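PDB 3MI6: alpha-galactosidase from Lactobacillus brevis, which probably hydrolyses terminal, non-reducing alpha-D-galactose residues from alpha-galactosides such as galactose oligosaccharides, galactomannans and galactolipids. Local coordinates for residues Leu145-Asn150 against Ala164-Pro169; Asn177-Ser182 against Ala289-Pro294. All blocks are in the same frame, centred on the assembly; numbering follows the deposited sequence.

Contact 1. Residues Leu145-Asn150 against Ala164-Pro169; sequences LALDLN and AKFTNP
Leu147 lays one methyl on the ring of Phe166: CD1 of Leu147 stands 3.6 Å from the centroid of the Phe166 ring, 6° off its normal, a CH-pi contact centred on the face. The two side chains run side by side in the same direction, and Leu147 CG, anti to the backbone N (chi1 179°), carries the methyl across to the neighbouring strand. Leu145 meets the same ring differently, with its CD1 in the ring plane, 3.9 Å from Phe166 CD2 at the edge. Farther along this face, CD2 of Leu149 reaches CB of Ala164 at 4.1 Å. The backbones beneath are the two arms of an antiparallel beta hairpin, strands 146-154 and 159-167, within the N-terminal beta domain of this family 36 glycoside hydrolase. Here Leu147-Phe166 and Leu149-Ala164 are non-hydrogen-bonded pairs, Ala146-Thr167 and Asp148-Lys165 hydrogen-bonded ones, each of the latter joined by two N-H...O bonds. The amide N of Asp148 donates to the O of Lys165 at 2.7 Å, and the N of Lys165 returns a bond to the O of Asp148 at 2.9 Å. Ala146, Asp148, Lys165 and Thr167 project from the other face, which is partly exposed. There CB of Ala146 packs 3.9 Å from CB of Thr167. Asp148 and Lys165 form no salt bridge: OD2 of Asp148 and NZ of Lys165 are 5.6 Å apart, and OD1 of Asp148 is bonded to Ser137 on the next strand. In a second shell, Tyr77 packs on Leu147, Leu149, Ala164 and Phe166, while Leu174 and Leu176 of strand 174-186 touch Leu145 and Phe166 respectively.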
loop_
_atom_site.group_PDB
_atom_site.type_symbol
_atom_site.label_atom_id
_atom_site.label_comp_id
_atom_site.label_asym_id
_atom_site.label_seq_id
_atom_site.Cartn_x
_atom_site.Cartn_y
_atom_site.Cartn_z
ATOM N N LEU D 145 -7.468 44.254 -23.469
ATOM C CA LEU D 145 -6.810 43.062 -23.995
ATOM C C LEU D 145 -7.847 42.083 -24.515
ATOM O O LEU D 145 -8.922 41.941 -23.933
ATOM C CB LEU D 145 -5.994 42.392 -22.886
ATOM C CG LEU D 145 -5.548 40.940 -23.082
ATOM C CD1 LEU D 145 -4.062 40.861 -23.310
ATOM C CD2 LEU D 145 -5.909 40.123 -21.875
ATOM N N ALA D 146 -7.526 41.415 -25.614
ATOM C CA ALA D 146 -8.385 40.367 -26.140
ATOM C C ALA D 146 -7.708 39.004 -26.035
ATOM O O ALA D 146 -6.497 38.886 -26.211
ATOM C CB ALA D 146 -8.757 40.654 -27.570
ATOM N N LEU D 147 -8.502 37.977 -25.767
ATOM C CA LEU D 147 -7.992 36.625 -25.609
ATOM C C LEU D 147 -8.746 35.642 -26.485
ATOM O O LEU D 147 -9.966 35.513 -26.380
ATOM C CB LEU D 147 -8.144 36.195 -24.158
ATOM C CG LEU D 147 -7.673 34.775 -23.882
ATOM C CD1 LEU D 147 -6.215 34.623 -24.295
ATOM C CD2 LEU D 147 -7.865 34.440 -22.417
ATOM N N ASP D 148 -8.030 34.947 -27.354
ATOM C CA ASP D 148 -8.642 33.853 -28.092
ATOM C C ASP D 148 -8.312 32.502 -27.445
ATOM O O ASP D 148 -7.140 32.157 -27.259
ATOM C CB ASP D 148 -8.210 33.882 -29.557
ATOM C CG ASP D 148 -8.807 35.062 -30.310
ATOM O OD1 ASP D 148 -9.697 35.712 -29.713
ATOM O OD2 ASP D 148 -8.398 35.336 -31.478
ATOM N N LEU D 149 -9.356 31.759 -27.076
ATOM C CA LEU D 149 -9.221 30.383 -26.598
ATOM C C LEU D 149 -9.517 29.399 -27.737
ATOM O O LEU D 149 -10.624 29.343 -28.265
ATOM C CB LEU D 149 -10.141 30.113 -25.404
ATOM C CG LEU D 149 -9.770 30.816 -24.102
ATOM C CD1 LEU D 149 -10.514 30.240 -22.906
ATOM C CD2 LEU D 149 -8.290 30.703 -23.877
ATOM N N ASN D 150 -8.514 28.625 -28.114
ATOM C CA ASN D 150 -8.665 27.702 -29.217
ATOM C C ASN D 150 -8.878 26.276 -28.751
ATOM O O ASN D 150 -8.388 25.859 -27.687
ATOM C CB ASN D 150 -7.449 27.798 -30.122
ATOM C CG ASN D 150 -7.096 29.230 -30.444
ATOM O OD1 ASN D 150 -7.915 29.973 -30.966
ATOM N ND2 ASN D 150 -5.881 29.630 -30.115
ATOM N N ALA D 164 -3.956 29.289 -26.579
ATOM C CA ALA D 164 -4.452 30.618 -26.266
ATOM C C ALA D 164 -3.666 31.630 -27.069
ATOM O O ALA D 164 -2.473 31.447 -27.307
ATOM C CB ALA D 164 -4.329 30.899 -24.772
ATOM N N LYS D 165 -4.346 32.684 -27.513
ATOM C CA LYS D 165 -3.717 33.780 -28.246
ATOM C C LYS D 165 -4.186 35.074 -27.648
ATOM O O LYS D 165 -5.387 35.320 -27.576
ATOM C CB LYS D 165 -4.124 33.751 -29.709
ATOM C CG LYS D 165 -3.480 34.829 -30.541
ATOM C CD LYS D 165 -4.065 34.839 -31.942
ATOM C CE LYS D 165 -3.007 35.135 -32.997
ATOM N NZ LYS D 165 -3.619 35.377 -34.337
ATOM N N PHE D 166 -3.245 35.898 -27.213
ATOM C CA PHE D 166 -3.558 37.172 -26.574
ATOM C C PHE D 166 -3.416 38.306 -27.581
ATOM O O PHE D 166 -2.449 38.349 -28.340
ATOM C CB PHE D 166 -2.597 37.425 -25.410
ATOM C CG PHE D 166 -2.801 36.517 -24.228
ATOM C CD1 PHE D 166 -2.473 35.181 -24.295
ATOM C CD2 PHE D 166 -3.291 37.010 -23.032
ATOM C CE1 PHE D 166 -2.666 34.351 -23.198
ATOM C CE2 PHE D 166 -3.476 36.178 -21.939
ATOM C CZ PHE D 166 -3.169 34.853 -22.029
ATOM N N THR D 167 -4.382 39.223 -27.592
ATOM C CA THR D 167 -4.301 40.408 -28.448
ATOM C C THR D 167 -4.396 41.679 -27.609
ATOM O O THR D 167 -5.207 41.763 -26.687
ATOM C CB THR D 167 -5.412 40.445 -29.533
ATOM O OG1 THR D 167 -5.642 39.126 -30.062
ATOM C CG2 THR D 167 -5.013 41.400 -30.666
ATOM N N ASN D 168 -3.545 42.654 -27.918
ATOM C CA ASN D 168 -3.612 43.968 -27.282
ATOM C C ASN D 168 -4.063 45.020 -28.286
ATOM O O ASN D 168 -3.261 45.473 -29.105
ATOM C CB ASN D 168 -2.256 44.358 -26.683
ATOM C CG ASN D 168 -2.338 45.613 -25.819
ATOM O OD1 ASN D 168 -3.407 46.192 -25.650
ATOM N ND2 ASN D 168 -1.201 46.034 -25.271
ATOM N N PRO D 169 -5.355 45.396 -28.241
ATOM C CA PRO D 169 -5.926 46.444 -29.089
ATOM C C PRO D 169 -5.951 47.802 -28.382
ATOM O O PRO D 169 -6.254 48.813 -29.017
ATOM C CB PRO D 169 -7.369 45.964 -29.315
ATOM C CG PRO D 169 -7.546 44.719 -28.452
ATOM C CD PRO D 169 -6.409 44.716 -27.479
#

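Contact 2. Residues Asn177-Ser182 against Ala289-Pro294; sequences NRALSS and ATFQTP
Phe291 is the first residue of 289-294 to touch 177-182: its ring atom CE2 lies 3.6 Å from CB of Ala179, the methyl meeting the ring obliquely. With CG anti to the backbone N (chi1 178°), the ring extends from its strand toward Ala179, and Trp283 meets it with the ring planes at about 45°. Thr293, whose O accepts a bond from NE2 of Gln292 at 2.9 Å, in the carbonyl plane and on a lone pair, sends its two branches to different tasks. Its methyl CG2 packs against backbone carbonyls, 3.5 Å from the O of Ala179 and close to the O of Leu180, which is itself bonded by the hydroxyl of Tyr77. Its OG1 sits between the backbone N and the carbonyl carbon (chi1 76°), accepts the amide of Ala164 on strand 159-167 and donates to the O of Pro294 at 3.1 Å. At Pro294 a hydrogen bond crosses between the segments, OG of Ser181 donating to the O of Pro294 at 2.7 Å, while the same hydroxyl lies 3.7 Å from the ring carbon CD of Pro294. Ser181 belongs to a classic beta bulge, facing Thr274 together with Ser182, in a strand that turns a corner here. This is a contact between two sheets of the beta domain rather than a strand pairing. Its chemistry is mixed, a methyl-ring touch at the Phe291 end and a hydroxyl-carbonyl cluster at the other. Pro294 is buried, and its O takes two hydroxyl donors, Ser181 OG and Thr293 OG1, from opposite faces of its plane, so two bonds grip it from the two sides.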
loop_
_atom_site.group_PDB
_atom_site.type_symbol
_atom_site.label_atom_id
_atom_site.label_comp_id
_atom_site.label_asym_id
_atom_site.label_seq_id
_atom_site.Cartn_x
_atom_site.Cartn_y
_atom_site.Cartn_z
ATOM N N ASN D 177 2.576 37.804 -17.430
ATOM C CA ASN D 177 3.448 37.138 -16.464
ATOM C C ASN D 177 3.324 35.616 -16.532
ATOM O O ASN D 177 4.234 34.876 -16.160
ATOM C CB ASN D 177 3.139 37.600 -15.042
ATOM C CG ASN D 177 3.045 39.099 -14.921
ATOM O OD1 ASN D 177 4.056 39.791 -14.845
ATOM N ND2 ASN D 177 1.826 39.606 -14.878
ATOM N N ARG D 178 2.178 35.171 -17.022
ATOM C CA ARG D 178 1.830 33.770 -17.057
ATOM C C ARG D 178 0.867 33.540 -18.216
ATOM O O ARG D 178 -0.192 34.164 -18.279
ATOM C CB ARG D 178 1.171 33.384 -15.731
ATOM C CG ARG D 178 0.575 32.006 -15.677
ATOM C CD ARG D 178 -0.015 31.779 -14.296
ATOM N NE ARG D 178 1.026 31.842 -13.283
ATOM C CZ ARG D 178 1.305 30.853 -12.441
ATOM N NH1 ARG D 178 0.590 29.727 -12.471
ATOM N NH2 ARG D 178 2.298 30.995 -11.568
ATOM N N ALA D 179 1.241 32.655 -19.135
ATOM C CA ALA D 179 0.412 32.360 -20.295
ATOM C C ALA D 179 0.369 30.860 -20.544
ATOM O O ALA D 179 0.935 30.376 -21.524
ATOM C CB ALA D 179 0.944 33.065 -21.505
ATOM N N LEU D 180 -0.299 30.121 -19.657
ATOM C CA LEU D 180 -0.418 28.677 -19.837
ATOM C C LEU D 180 -1.178 28.336 -21.111
ATOM O O LEU D 180 -1.863 29.178 -21.675
ATOM C CB LEU D 180 -1.083 28.020 -18.639
ATOM C CG LEU D 180 -0.210 27.557 -17.466
ATOM C CD1 LEU D 180 1.251 27.744 -17.744
ATOM C CD2 LEU D 180 -0.616 28.235 -16.159
ATOM N N SER D 181 -1.051 27.093 -21.557
ATOM C CA SER D 181 -1.666 26.671 -22.803
ATOM C C SER D 181 -2.996 25.994 -22.602
ATOM O O SER D 181 -3.829 25.996 -23.500
ATOM C CB SER D 181 -0.751 25.723 -23.550
ATOM O OG SER D 181 0.437 26.394 -23.878
ATOM N N SER D 182 -3.194 25.397 -21.437
ATOM C CA SER D 182 -4.416 24.665 -21.173
ATOM C C SER D 182 -4.688 24.586 -19.689
ATOM O O SER D 182 -3.770 24.384 -18.886
ATOM C CB SER D 182 -4.322 23.252 -21.736
ATOM O OG SER D 182 -5.357 22.444 -21.198
ATOM N N ALA D 289 -0.045 44.236 -30.573
ATOM C CA ALA D 289 0.791 43.043 -30.515
ATOM C C ALA D 289 -0.019 41.820 -30.100
ATOM O O ALA D 289 -1.112 41.932 -29.538
ATOM C CB ALA D 289 1.953 43.256 -29.558
ATOM N N THR D 290 0.543 40.650 -30.374
ATOM C CA THR D 290 -0.128 39.395 -30.109
ATOM C C THR D 290 0.820 38.385 -29.506
ATOM O O THR D 290 2.032 38.435 -29.732
ATOM C CB THR D 290 -0.650 38.788 -31.402
ATOM O OG1 THR D 290 0.394 38.815 -32.381
ATOM C CG2 THR D 290 -1.831 39.579 -31.916
ATOM N N PHE D 291 0.263 37.459 -28.739
ATOM C CA PHE D 291 1.050 36.360 -28.195
ATOM C C PHE D 291 0.317 35.026 -28.319
ATOM O O PHE D 291 -0.789 34.870 -27.795
ATOM C CB PHE D 291 1.452 36.625 -26.738
ATOM C CG PHE D 291 2.217 35.497 -26.123
ATOM C CD1 PHE D 291 3.563 35.344 -26.383
ATOM C CD2 PHE D 291 1.582 34.571 -25.317
ATOM C CE1 PHE D 291 4.269 34.295 -25.849
ATOM C CE2 PHE D 291 2.282 33.520 -24.776
ATOM C CZ PHE D 291 3.630 33.385 -25.040
ATOM N N GLN D 292 0.938 34.077 -29.021
ATOM C CA GLN D 292 0.387 32.717 -29.207
ATOM C C GLN D 292 1.047 31.691 -28.249
ATOM O O GLN D 292 2.278 31.562 -28.239
ATOM C CB GLN D 292 0.594 32.285 -30.673
ATOM C CG GLN D 292 0.170 30.865 -31.027
ATOM C CD GLN D 292 -1.326 30.633 -30.837
ATOM O OE1 GLN D 292 -2.159 31.209 -31.546
ATOM N NE2 GLN D 292 -1.670 29.775 -29.881
ATOM N N THR D 293 0.259 30.968 -27.448
ATOM C CA THR D 293 0.853 29.879 -26.652
ATOM C C THR D 293 1.137 28.655 -27.520
ATOM O O THR D 293 0.505 28.470 -28.563
ATOM C CB THR D 293 -0.016 29.415 -25.475
ATOM O OG1 THR D 293 -1.095 28.618 -25.965
ATOM C CG2 THR D 293 -0.556 30.581 -24.686
ATOM N N PRO D 294 2.102 27.812 -27.096
ATOM C CA PRO D 294 2.321 26.537 -27.788
ATOM C C PRO D 294 1.083 25.702 -27.547
ATOM O O PRO D 294 0.352 25.995 -26.594
ATOM C CB PRO D 294 3.506 25.925 -27.043
ATOM C CG PRO D 294 4.098 27.014 -26.246
ATOM C CD PRO D 294 3.002 27.977 -25.942
#

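In the fold
From the N terminus the chain first closes contact 1, a local loop in which strand 146-154 turns back as strand 159-167, only 13 residues separating the segments. After a short connection the chain enters strand 174-186, which belongs to another sheet and opens contact 2. That second loop spans 106 residues, including 48 in strands, before 289-294 returns. The loops follow in series, neither nested nor crossed, yet the centres of contact 1 and contact 2 lie about 9 Å apart. Strand 290-301 comes back beside strand 159-167 in the nine-stranded antiparallel sheet, with probable backbone hydrogen bonds joining Phe166 to Phe291 and Ala164 to Thr293. Contact 1 pairs two neighbouring strands of this sheet, and contact 2 ties it to the six-stranded one.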